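Local coordinates for protein tryptophanyl-tRNA synthetase (Cryptosporidium parvum Iowa II, PDB 3HV0) that probably attaches tryptophan to its transfer RNA at the expense of ATP, as a class I aminoacyl-tRNA synthetase, and binds free tryptophan here, at residues 116-119 and 120-124; 128-131 and 132-136; 158-161 and 162-165; 226-229 and 230-233; 137-140 and 141-145. All blocks are in the same frame, centred on the assembly; numbering follows the deposited sequence.

Interaction 1: residues 116-119 and 120-124. With TRP (tryptophan), chain C.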
# COMPACT_ATOMS: atom_id res chain seq x y z
N ASP A 116 11.74 4.57 0.94
CA ASP A 116 11.36 6.01 0.95
C ASP A 116 9.97 6.27 1.56
O ASP A 116 9.74 7.34 2.09
CB ASP A 116 11.47 6.67 -0.43
CG ASP A 116 11.02 5.77 -1.54
OD1 ASP A 116 9.87 5.34 -1.58
OD2 ASP A 116 11.81 5.44 -2.41
N ASP A 117 9.06 5.30 1.47
CA ASP A 117 7.78 5.34 2.16
C ASP A 117 7.89 5.36 3.69
O ASP A 117 7.24 6.18 4.34
CB ASP A 117 6.88 4.18 1.70
CG ASP A 117 7.57 2.82 1.74
OD1 ASP A 117 8.73 2.75 2.19
OD2 ASP A 117 6.96 1.81 1.33
N GLU A 118 8.72 4.49 4.25
CA GLU A 118 8.86 4.34 5.72
C GLU A 118 9.26 5.64 6.41
O GLU A 118 8.69 6.01 7.42
CB GLU A 118 9.90 3.24 6.04
CG GLU A 118 10.31 3.11 7.51
CD GLU A 118 11.49 2.13 7.75
OE1 GLU A 118 12.18 1.73 6.76
OE2 GLU A 118 11.73 1.78 8.94
N LYS A 119 10.26 6.32 5.86
CA LYS A 119 10.95 7.42 6.54
C LYS A 119 10.17 8.69 6.40
O LYS A 119 10.15 9.52 7.30
CB LYS A 119 12.38 7.59 6.00
CG LYS A 119 13.26 6.33 6.21
CD LYS A 119 13.34 6.03 7.72
CE LYS A 119 14.30 4.90 8.05
NZ LYS A 119 14.53 4.83 9.54
N PHE A 120 9.48 8.83 5.28
CA PHE A 120 8.44 9.83 5.20
C PHE A 120 7.36 9.56 6.26
O PHE A 120 6.81 10.50 6.83
CB PHE A 120 7.83 9.84 3.83
CG PHE A 120 6.56 10.64 3.75
CD1 PHE A 120 6.59 12.01 3.80
CD2 PHE A 120 5.34 10.01 3.61
CE1 PHE A 120 5.43 12.75 3.72
CE2 PHE A 120 4.17 10.76 3.53
CZ PHE A 120 4.21 12.13 3.59
N ILE A 121 7.05 8.29 6.53
CA ILE A 121 5.98 7.96 7.46
C ILE A 121 6.37 8.20 8.92
O ILE A 121 5.59 8.79 9.68
CB ILE A 121 5.44 6.52 7.28
CG1 ILE A 121 4.50 6.46 6.07
CG2 ILE A 121 4.63 6.09 8.53
CD1 ILE A 121 3.23 7.28 6.27
N PHE A 122 7.58 7.77 9.29
CA PHE A 122 8.03 7.74 10.68
C PHE A 122 8.77 8.97 11.16
O PHE A 122 9.08 9.07 12.34
CB PHE A 122 8.94 6.52 10.87
CG PHE A 122 8.19 5.26 11.12
CD1 PHE A 122 8.01 4.79 12.41
CD2 PHE A 122 7.67 4.52 10.06
CE1 PHE A 122 7.32 3.62 12.64
CE2 PHE A 122 7.00 3.35 10.28
CZ PHE A 122 6.82 2.89 11.57
N LYS A 123 9.05 9.91 10.25
CA LYS A 123 9.85 11.10 10.55
C LYS A 123 9.13 12.36 10.11
O LYS A 123 9.26 12.78 8.96
CB LYS A 123 11.20 11.02 9.84
CG LYS A 123 12.14 9.99 10.42
CD LYS A 123 12.81 10.55 11.68
CE LYS A 123 13.30 9.47 12.64
NZ LYS A 123 13.79 10.12 13.92
N SER A 124 8.41 12.98 11.05
CA SER A 124 7.60 14.19 10.81
C SER A 124 8.28 15.26 9.94
O SER A 124 7.63 15.96 9.16
CB SER A 124 7.22 14.84 12.15
N TRP C . 13.70 -0.08 7.58
CA TRP C . 15.15 -0.41 7.47
C TRP C . 15.99 0.70 8.08
O TRP C . 15.50 1.84 8.23
CB TRP C . 15.58 -0.68 6.02
CG TRP C . 15.31 -2.09 5.55
CD1 TRP C . 14.31 -2.50 4.70
CD2 TRP C . 16.04 -3.28 5.88
NE1 TRP C . 14.38 -3.85 4.49
CE2 TRP C . 15.43 -4.35 5.21
CE3 TRP C . 17.16 -3.53 6.68
CZ2 TRP C . 15.89 -5.66 5.32
CZ3 TRP C . 17.61 -4.83 6.78
CH2 TRP C . 16.97 -5.89 6.11
OXT TRP C . 17.15 0.45 8.45

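Interaction 2: residues 128-131 and 132-136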
# COMPACT_ATOMS: atom_id res chain seq x y z
N LEU A 128 8.21 13.13 0.76
CA LEU A 128 8.48 12.04 -0.17
C LEU A 128 9.43 12.49 -1.24
O LEU A 128 10.22 11.69 -1.74
CB LEU A 128 7.18 11.52 -0.79
CG LEU A 128 6.34 10.63 0.12
CD1 LEU A 128 5.11 10.18 -0.67
CD2 LEU A 128 7.14 9.45 0.62
N GLU A 129 9.37 13.78 -1.59
CA GLU A 129 10.33 14.34 -2.54
C GLU A 129 11.77 14.19 -2.04
O GLU A 129 12.65 13.77 -2.80
CB GLU A 129 10.06 15.81 -2.80
CG GLU A 129 10.75 16.33 -4.05
CD GLU A 129 10.81 17.84 -4.09
OE1 GLU A 129 9.84 18.48 -3.62
OE2 GLU A 129 11.82 18.38 -4.60
N GLU A 130 12.00 14.52 -0.77
CA GLU A 130 13.33 14.41 -0.17
C GLU A 130 13.76 12.96 -0.01
O GLU A 130 14.91 12.61 -0.30
CB GLU A 130 13.35 15.09 1.19
CG GLU A 130 13.20 16.64 1.10
CD GLU A 130 13.02 17.28 2.46
OE1 GLU A 130 12.12 16.87 3.22
OE2 GLU A 130 13.78 18.19 2.78
N THR A 131 12.83 12.13 0.45
CA THR A 131 13.07 10.73 0.68
C THR A 131 13.35 9.98 -0.61
O THR A 131 14.13 9.02 -0.63
CB THR A 131 11.86 10.06 1.37
OG1 THR A 131 11.41 10.87 2.45
CG2 THR A 131 12.30 8.79 1.97
N HIS A 132 12.72 10.42 -1.68
CA HIS A 132 12.89 9.79 -2.97
C HIS A 132 14.27 10.12 -3.50
O HIS A 132 14.99 9.22 -3.91
CB HIS A 132 11.79 10.23 -3.93
CG HIS A 132 11.79 9.50 -5.24
ND1 HIS A 132 11.51 8.16 -5.33
CD2 HIS A 132 12.05 9.93 -6.50
CE1 HIS A 132 11.61 7.79 -6.60
NE2 HIS A 132 11.93 8.84 -7.33
N ASN A 133 14.64 11.42 -3.46
CA ASN A 133 16.00 11.85 -3.84
C ASN A 133 17.10 11.22 -2.98
O ASN A 133 18.15 10.80 -3.51
CB ASN A 133 16.13 13.37 -3.79
CG ASN A 133 15.20 14.08 -4.78
OD1 ASN A 133 14.74 13.49 -5.77
ND2 ASN A 133 14.93 15.35 -4.51
N TYR A 134 16.86 11.18 -1.67
CA TYR A 134 17.82 10.61 -0.74
C TYR A 134 18.00 9.13 -1.06
O TYR A 134 19.07 8.57 -0.87
CB TYR A 134 17.34 10.70 0.69
CG TYR A 134 17.37 12.04 1.39
CD1 TYR A 134 17.88 13.19 0.78
CD2 TYR A 134 16.89 12.14 2.69
CE1 TYR A 134 17.88 14.42 1.46
CE2 TYR A 134 16.88 13.35 3.37
CZ TYR A 134 17.38 14.49 2.76
OH TYR A 134 17.37 15.67 3.45
N ALA A 135 16.90 8.50 -1.48
CA ALA A 135 16.93 7.12 -1.94
C ALA A 135 17.89 6.94 -3.10
O ALA A 135 18.70 6.02 -3.09
CB ALA A 135 15.56 6.66 -2.33
N TYR A 136 17.81 7.81 -4.10
CA TYR A 136 18.63 7.63 -5.30
C TYR A 136 20.11 7.89 -5.05
O TYR A 136 20.95 7.19 -5.60
CB TYR A 136 18.08 8.39 -6.52
CG TYR A 136 17.22 7.45 -7.34
CD1 TYR A 136 17.64 6.94 -8.57
CD2 TYR A 136 16.01 6.99 -6.83
CE1 TYR A 136 16.83 6.03 -9.28
CE2 TYR A 136 15.20 6.10 -7.53
CZ TYR A 136 15.62 5.62 -8.74
OH TYR A 136 14.78 4.73 -9.38

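Interaction 3: residues 158-161 and 162-165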
# COMPACT_ATOMS: atom_id res chain seq x y z
N LEU A 158 8.49 3.37 -3.57
CA LEU A 158 7.59 4.18 -4.39
C LEU A 158 7.52 3.66 -5.83
O LEU A 158 6.53 3.87 -6.53
CB LEU A 158 7.96 5.67 -4.35
CG LEU A 158 7.45 6.46 -3.12
CD1 LEU A 158 7.42 7.96 -3.37
CD2 LEU A 158 6.07 6.05 -2.73
N GLU A 159 8.57 2.98 -6.28
CA GLU A 159 8.60 2.55 -7.66
C GLU A 159 8.24 1.10 -7.89
O GLU A 159 7.84 0.77 -8.99
CB GLU A 159 9.93 2.91 -8.28
CG GLU A 159 9.93 4.37 -8.70
CD GLU A 159 11.25 4.86 -9.16
OE1 GLU A 159 12.25 4.11 -9.06
OE2 GLU A 159 11.29 6.02 -9.62
N TYR A 160 8.33 0.27 -6.85
CA TYR A 160 8.10 -1.18 -6.96
C TYR A 160 6.91 -1.64 -6.15
O TYR A 160 6.67 -2.84 -6.06
CB TYR A 160 9.36 -1.92 -6.51
CG TYR A 160 9.42 -3.39 -6.88
CD1 TYR A 160 9.53 -3.79 -8.19
CD2 TYR A 160 9.42 -4.37 -5.90
CE1 TYR A 160 9.60 -5.14 -8.54
CE2 TYR A 160 9.46 -5.70 -6.22
CZ TYR A 160 9.56 -6.08 -7.54
OH TYR A 160 9.63 -7.42 -7.87
N ILE A 161 6.15 -0.70 -5.60
CA ILE A 161 5.07 -1.01 -4.68
C ILE A 161 4.02 -1.96 -5.28
O ILE A 161 3.51 -2.84 -4.59
CB ILE A 161 4.37 0.30 -4.16
CG1 ILE A 161 3.32 -0.05 -3.11
CG2 ILE A 161 3.76 1.12 -5.27
CD1 ILE A 161 3.90 -0.69 -1.89
N ALA A 162 3.71 -1.78 -6.57
CA ALA A 162 2.70 -2.58 -7.23
C ALA A 162 3.09 -4.03 -7.30
O ALA A 162 2.25 -4.89 -7.14
CB ALA A 162 2.46 -2.06 -8.64
N GLU A 163 4.36 -4.30 -7.57
CA GLU A 163 4.84 -5.68 -7.54
C GLU A 163 4.77 -6.27 -6.12
O GLU A 163 4.53 -7.46 -5.97
CB GLU A 163 6.26 -5.77 -8.09
CG GLU A 163 6.37 -5.44 -9.58
CD GLU A 163 5.86 -6.53 -10.49
OE1 GLU A 163 5.80 -7.71 -10.07
OE2 GLU A 163 5.55 -6.22 -11.66
N LEU A 164 4.97 -5.46 -5.09
CA LEU A 164 4.86 -5.95 -3.70
C LEU A 164 3.41 -6.03 -3.17
O LEU A 164 3.12 -6.78 -2.23
CB LEU A 164 5.68 -5.06 -2.74
CG LEU A 164 7.21 -5.04 -3.00
CD1 LEU A 164 7.89 -4.04 -2.08
CD2 LEU A 164 7.82 -6.43 -2.88
N TYR A 165 2.50 -5.28 -3.80
CA TYR A 165 1.18 -5.10 -3.22
C TYR A 165 0.46 -6.43 -2.95
O TYR A 165 -0.16 -6.57 -1.90
CB TYR A 165 0.31 -4.18 -4.09
CG TYR A 165 -0.86 -3.51 -3.37
CD1 TYR A 165 -0.81 -3.21 -2.02
CD2 TYR A 165 -1.99 -3.13 -4.06
CE1 TYR A 165 -1.87 -2.57 -1.38
CE2 TYR A 165 -3.08 -2.50 -3.42
CZ TYR A 165 -3.00 -2.23 -2.08
OH TYR A 165 -4.04 -1.60 -1.41

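Interaction 4: residues 226-229 and 230-233. With TRP (tryptophan), chain C.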
# COMPACT_ATOMS: atom_id res chain seq x y z
N HIS A 226 20.61 -8.38 8.53
CA HIS A 226 20.12 -7.11 9.09
C HIS A 226 20.72 -6.76 10.45
O HIS A 226 21.19 -7.63 11.18
CB HIS A 226 18.57 -7.11 9.14
CG HIS A 226 17.97 -8.18 9.99
ND1 HIS A 226 17.81 -8.05 11.35
CD2 HIS A 226 17.41 -9.38 9.66
CE1 HIS A 226 17.23 -9.14 11.83
NE2 HIS A 226 16.97 -9.95 10.83
N ALA A 227 20.73 -5.48 10.78
CA ALA A 227 21.05 -5.07 12.13
C ALA A 227 20.01 -5.71 13.04
O ALA A 227 18.86 -5.88 12.64
CB ALA A 227 21.02 -3.56 12.26
N ILE A 228 20.42 -6.08 14.24
CA ILE A 228 19.54 -6.84 15.12
C ILE A 228 18.24 -6.10 15.41
O ILE A 228 17.24 -6.72 15.72
CB ILE A 228 20.23 -7.19 16.46
CG1 ILE A 228 19.35 -8.13 17.28
CG2 ILE A 228 20.52 -5.93 17.29
CD1 ILE A 228 18.59 -9.13 16.45
N ASP A 229 18.25 -4.78 15.31
CA ASP A 229 17.06 -4.00 15.65
C ASP A 229 15.96 -4.11 14.60
O ASP A 229 14.83 -3.69 14.86
CB ASP A 229 17.42 -2.54 15.92
CG ASP A 229 17.65 -1.74 14.65
OD1 ASP A 229 16.99 -0.70 14.49
OD2 ASP A 229 18.49 -2.12 13.80
N GLN A 230 16.27 -4.67 13.43
CA GLN A 230 15.24 -4.90 12.41
C GLN A 230 14.49 -6.22 12.61
O GLN A 230 13.45 -6.45 11.98
CB GLN A 230 15.86 -4.88 11.01
CG GLN A 230 16.55 -3.58 10.69
CD GLN A 230 15.58 -2.40 10.61
OE1 GLN A 230 14.52 -2.47 9.97
NE2 GLN A 230 15.95 -1.30 11.22
N ASP A 231 15.00 -7.07 13.51
CA ASP A 231 14.41 -8.38 13.79
C ASP A 231 12.86 -8.49 13.86
O ASP A 231 12.31 -9.47 13.35
CB ASP A 231 15.00 -8.96 15.07
CG ASP A 231 14.59 -10.41 15.28
OD1 ASP A 231 14.83 -11.23 14.35
OD2 ASP A 231 14.04 -10.72 16.37
N PRO A 232 12.18 -7.51 14.51
CA PRO A 232 10.71 -7.53 14.63
C PRO A 232 9.94 -7.77 13.34
O PRO A 232 8.97 -8.51 13.34
CB PRO A 232 10.39 -6.11 15.14
CG PRO A 232 11.55 -5.79 16.01
CD PRO A 232 12.76 -6.45 15.36
N TYR A 233 10.35 -7.13 12.25
CA TYR A 233 9.68 -7.32 10.95
C TYR A 233 9.75 -8.77 10.50
O TYR A 233 8.81 -9.28 9.93
CB TYR A 233 10.31 -6.45 9.84
CG TYR A 233 10.24 -4.96 10.11
CD1 TYR A 233 11.32 -4.28 10.68
CD2 TYR A 233 9.11 -4.22 9.78
CE1 TYR A 233 11.28 -2.93 10.93
CE2 TYR A 233 9.03 -2.86 10.05
CZ TYR A 233 10.13 -2.22 10.61
OH TYR A 233 10.08 -0.86 10.85
N TRP C . 13.70 -0.08 7.58
CA TRP C . 15.15 -0.41 7.47
C TRP C . 15.99 0.70 8.08
O TRP C . 15.50 1.84 8.23
CB TRP C . 15.58 -0.68 6.02
CG TRP C . 15.31 -2.09 5.55
CD1 TRP C . 14.31 -2.50 4.70
CD2 TRP C . 16.04 -3.28 5.88
NE1 TRP C . 14.38 -3.85 4.49
CE2 TRP C . 15.43 -4.35 5.21
CE3 TRP C . 17.16 -3.53 6.68
CZ2 TRP C . 15.89 -5.66 5.32
CZ3 TRP C . 17.61 -4.83 6.78
CH2 TRP C . 16.97 -5.89 6.11
OXT TRP C . 17.15 0.45 8.45
O HOH W 1 15.40 -11.74 11.72

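Interaction 5: residues 137-140 and 141-145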
# COMPACT_ATOMS: atom_id res chain seq x y z
N GLU A 137 20.42 8.85 -4.19
CA GLU A 137 21.81 9.08 -3.83
C GLU A 137 22.33 7.91 -3.03
O GLU A 137 23.44 7.42 -3.27
CB GLU A 137 21.96 10.37 -3.03
CG GLU A 137 21.64 11.62 -3.82
CD GLU A 137 22.55 11.81 -5.01
OE1 GLU A 137 23.70 11.35 -4.96
OE2 GLU A 137 22.11 12.43 -6.00
N ASN A 138 21.52 7.46 -2.08
CA ASN A 138 21.82 6.25 -1.29
C ASN A 138 22.15 5.02 -2.16
O ASN A 138 23.05 4.27 -1.81
CB ASN A 138 20.68 5.92 -0.34
CG ASN A 138 20.64 6.83 0.88
OD1 ASN A 138 19.98 6.51 1.86
ND2 ASN A 138 21.35 7.98 0.84
N MET A 139 21.43 4.83 -3.27
CA MET A 139 21.72 3.73 -4.21
C MET A 139 23.14 3.77 -4.72
O MET A 139 23.77 2.72 -4.87
CB MET A 139 20.81 3.76 -5.44
CG MET A 139 19.36 3.49 -5.16
SD MET A 139 18.39 3.10 -6.62
CE MET A 139 19.63 2.21 -7.58
N LYS A 140 23.63 4.97 -5.02
CA LYS A 140 25.00 5.16 -5.48
C LYS A 140 26.01 4.67 -4.43
O LYS A 140 26.99 3.99 -4.77
CB LYS A 140 25.27 6.64 -5.81
CG LYS A 140 24.45 7.20 -6.95
CD LYS A 140 24.65 8.71 -7.11
CE LYS A 140 24.23 9.16 -8.51
NZ LYS A 140 24.24 10.64 -8.70
N ASP A 141 25.78 5.04 -3.18
CA ASP A 141 26.62 4.55 -2.10
C ASP A 141 26.51 3.03 -2.01
O ASP A 141 27.47 2.35 -1.72
CB ASP A 141 26.17 5.11 -0.74
CG ASP A 141 26.28 6.61 -0.64
OD1 ASP A 141 25.53 7.19 0.18
OD2 ASP A 141 27.12 7.21 -1.34
N ILE A 142 25.30 2.51 -2.23
CA ILE A 142 25.08 1.07 -2.12
C ILE A 142 25.82 0.36 -3.25
O ILE A 142 26.56 -0.60 -2.99
CB ILE A 142 23.59 0.71 -2.07
CG1 ILE A 142 23.02 1.12 -0.72
CG2 ILE A 142 23.37 -0.80 -2.29
CD1 ILE A 142 21.52 1.09 -0.62
N ILE A 143 25.67 0.85 -4.48
CA ILE A 143 26.35 0.26 -5.65
C ILE A 143 27.87 0.37 -5.53
O ILE A 143 28.62 -0.49 -6.00
CB ILE A 143 25.87 0.89 -6.97
CG1 ILE A 143 24.40 0.55 -7.21
CG2 ILE A 143 26.71 0.43 -8.15
CD1 ILE A 143 23.70 1.51 -8.13
N ALA A 144 28.32 1.44 -4.86
CA ALA A 144 29.76 1.65 -4.63
C ALA A 144 30.43 0.57 -3.78
O ALA A 144 31.64 0.56 -3.67
CB ALA A 144 30.00 3.05 -4.02
N CYS A 145 29.66 -0.33 -3.16
CA CYS A 145 30.22 -1.46 -2.41
C CYS A 145 30.67 -2.62 -3.31
O CYS A 145 31.22 -3.63 -2.83
CB CYS A 145 29.20 -1.98 -1.39
SG CYS A 145 28.62 -0.76 -0.10

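Interaction 1: residues 116-119 and 120-124
Glu118 lays its CG against the ring of Phe122 one helical turn on, with CD2 3.9 Å away. The Glu118 carboxylate and the Phe122 ring are almost perpendicular, 83° apart. The same ring also meets the backbone of Glu118: the carbonyl O lies in the ring plane at its edge, 3.2 Å from CD2. That carbonyl takes the backbone hydrogen bond from Phe122 N at 2.8 Å. Ile121 N is bonded in the same way to Asp117 O. The last bond of this kind, Lys123 N to Lys119 O, is weak, as Lys123 leaves the helix.

Glu118 has CG anti to its backbone N (chi1 171°) and stays extended beyond, which carries the carboxylate away from the helix to the bound tryptophan. There OE1 accepts a hydrogen bond of 2.5 Å from the amino N of the ligand. Thr115 also bonds OE1, and Tyr78 is a further partner of the ligand. Lys119 bends at chi2 and lies by the other charged group of the ligand: Lys119 CE is 3.3 Å from atom O of the tryptophan carboxylate.

Asp117 turns back on the helix, where OD1 takes a weak bond of 2.7 Å from Glu118 N. Asn157 also bonds OD1, while OD2 is held by Tyr165 of the second subunit. Lys173 of that subunit makes a cation-pi contact with Phe120.

The short helix 116-122 is therefore one wall of the tryptophan pocket and part of the dimer interface. The acidic Glu118 probably favours a protonated ligand amine, and Lys119 would favour its carboxylate.

Interaction 2: residues 128-131 and 132-136
The backbone is regular alpha helix, with four consecutive i to i+4 bonds from Leu128 O through Thr131 O, such as Asn133 N to Glu129 O at 3.1 Å and 170°.

The side chains of 132-136 meet mainly carbonyl oxygens of the turn before. Tyr134 places its ring over Glu130. CG stands beside the backbone N (chi1 -75°), which brings the ring back over the turn, and chi2 near zero (-2°) turns one face to the Glu130 carbonyl, with O 3.0 Å from CG. The Glu130 C atom is under the same face, offset toward the rim. This carbonyl also accepts the bond from Tyr134 N. The Glu130 side chain itself is tied back by its OE1 to Thr127.

Asn133 lies beside Glu129 O, its ND2 3.3 Å away, but the angle is too poor for a hydrogen bond. His132 sends its ring away from the turn, and its CB packs 3.1 Å from Leu128 O. Ala135 brings CB to 3.2 Å from Thr131 O. Thr131 keeps its hydroxyl beside the backbone, where OG1 is hydrogen-bonded to Thr127 O.

Thr131 and Ala135 face helix 116-122, and with Tyr134 they also touch Pro83. Leu128 reaches Pro166 of the second subunit. Helix 128-143 is amphipathic here, with Glu129 and Asn133 exposed, as helices flanking the sheet of the Rossmann-type catalytic domain of class I synthetases are.

Interaction 3: residues 158-161 and 162-165
This is a local CH-pi and apolar contact within one helix, near the start of helix 157-174 at the subunit interface. Its centre is the ring of Tyr160, which meets residues three and four places further on.

Glu163 lies over one face of that ring. Its CB is 3.5 Å from the centroid and 19° off the ring normal, so the methylene sits nearly above the ring. The CG follows and comes 3.4 Å from CE1. Glu163 is bent at chi2, which takes the carboxylate off beyond the ring, where His212 binds OE2. Leu164 meets the CD2 side of the ring, CG to CD2 being 3.7 Å, and its side chain runs at about a right angle to the tyrosine. The Tyr160 CG is anti to its N (chi1 -165°), which brings the ring alongside these two residues. At the far end the hydroxyl is hydrogen-bonded to Ser209 O.

The backbone is irregular here. Leu164 N bonds Tyr160 O at 3.3 Å, in the carbonyl plane. Tyr165 N to Ile161 O is short at 2.8 Å but bent to 118°, and is weak. The helix is kinked at Ala162 and Glu163, where the regular i to i+4 bonds are interrupted.

Tyr160 also meets Phe153 edge-to-face, and it touches Phe155 and Phe210. On the second subunit, Ile161 packs on Ala162, Ala162 on Ile161 and Leu158 on Tyr165. Helix 157-174 thus lies between strand 152-156 of its own chain and the same helix of the second subunit.

Interaction 4: residues 226-229 and 230-233
Hydrogen bonds shape the turn that leads from the strand into the helix. Ala227 O takes two of them, from His226 ND1 at 2.7 Å and from Gln230 N at 3.0 Å. The two donors reach it from opposite faces of its carbonyl plane. The bond from His226 is straight, 169°, and lies in the plane of the imidazole, so it fixes the rotation of the ring. Asp231 N is bonded to Ile228 O at 3.2 Å. Water adds a bridge: one molecule lies 2.5 Å from His226 NE2 and donates to Asp231 OD1 at 2.7 Å. The same carboxylate forms a salt bridge with Arg60.

Van der Waals contacts fill the turn. His226 crosses Gln230, with ND1 3.7 Å from its CB, and Ile228 CD1 meets Asp231 CB.

The ligand contacts come from the same residues. His226 CB is 3.4 Å from CZ3 of the bound tryptophan, and Gln230 lies by its alpha carbon. Both belong to the tryptophan pocket.

The turn joins strand 222-227 to helix 231-240, the first step of a beta-alpha-beta unit whose next strand is 250-254. Ile228 and Asp231 pack on strand 250-254, Pro232 on helix 177-184, and Gln230 and Tyr233 on helix 192-202.

Interaction 5: residues 137-140 and 141-145
Met139 stays extended to its sulphur and then bends at chi3 (34°), which carries CE forward along the helix toward Ile143. Ile143 has CG1 beside its backbone N (chi1 -66°) and CD1 extended from it (chi2 157°), so the branch lies back over the preceding turn. The two side chains cross, and Met139 CE and Ile143 CD1 meet at 4.2 Å. The same CD1 is 3.5 Å from Met139 O.

Ile142 likewise lays CG1 3.3 Å from Asn138 O. Asp141 has CB 3.4 Å from that same carbonyl oxygen. Ala144 sets CB against Lys140 O.

Backbone bonds hold the turns together. Ile143 N to Met139 O is short, 2.7 Å, and fairly straight. Ile142 N is bonded to Asn138 O and Ala144 N to Lys140 O, while Asp141 N to Glu137 O is weak.

Among the charged groups, Lys140 NZ and Glu137 OE1 form a long salt bridge of 3.8 Å. Glu137 and Asp141 both pair with Arg366, whose positive charge would ease the nearness of the two acids, and the other Asp141 oxygen accepts from Leu88 N. The Asn138 amide is gripped at both ends, by Arg81 at OD1 and Ser85 O at ND2.

This last part of helix 128-143 packs on strand 110-114 of the central sheet through Asn138, Met139 and Ile142, on helix 371-378 through Met139, Lys140 and Ile143, and on helix 344-367 through Ala144.

All five contacts are local and follow one another along the chain; none nests in or crosses another. Interaction 1 lies on the short helix after strand 110-114. Interactions 2 and 5 share the next helix, adjoining in sequence. Strand 152-156 then leads to interaction 3. Interaction 4 comes last, closing the turn after strand 222-227. Interaction 1 links most of the others: Asp116 packs on Thr131 of interaction 2 and probably bonds Leu158 N of interaction 3. Tyr136 and Glu159 join interactions 2 and 3. Interactions 1 and 4 both touch the tryptophan, while 1 and 3 meet the second subunit. Interaction 5 ties the sheet to the C-terminal helices.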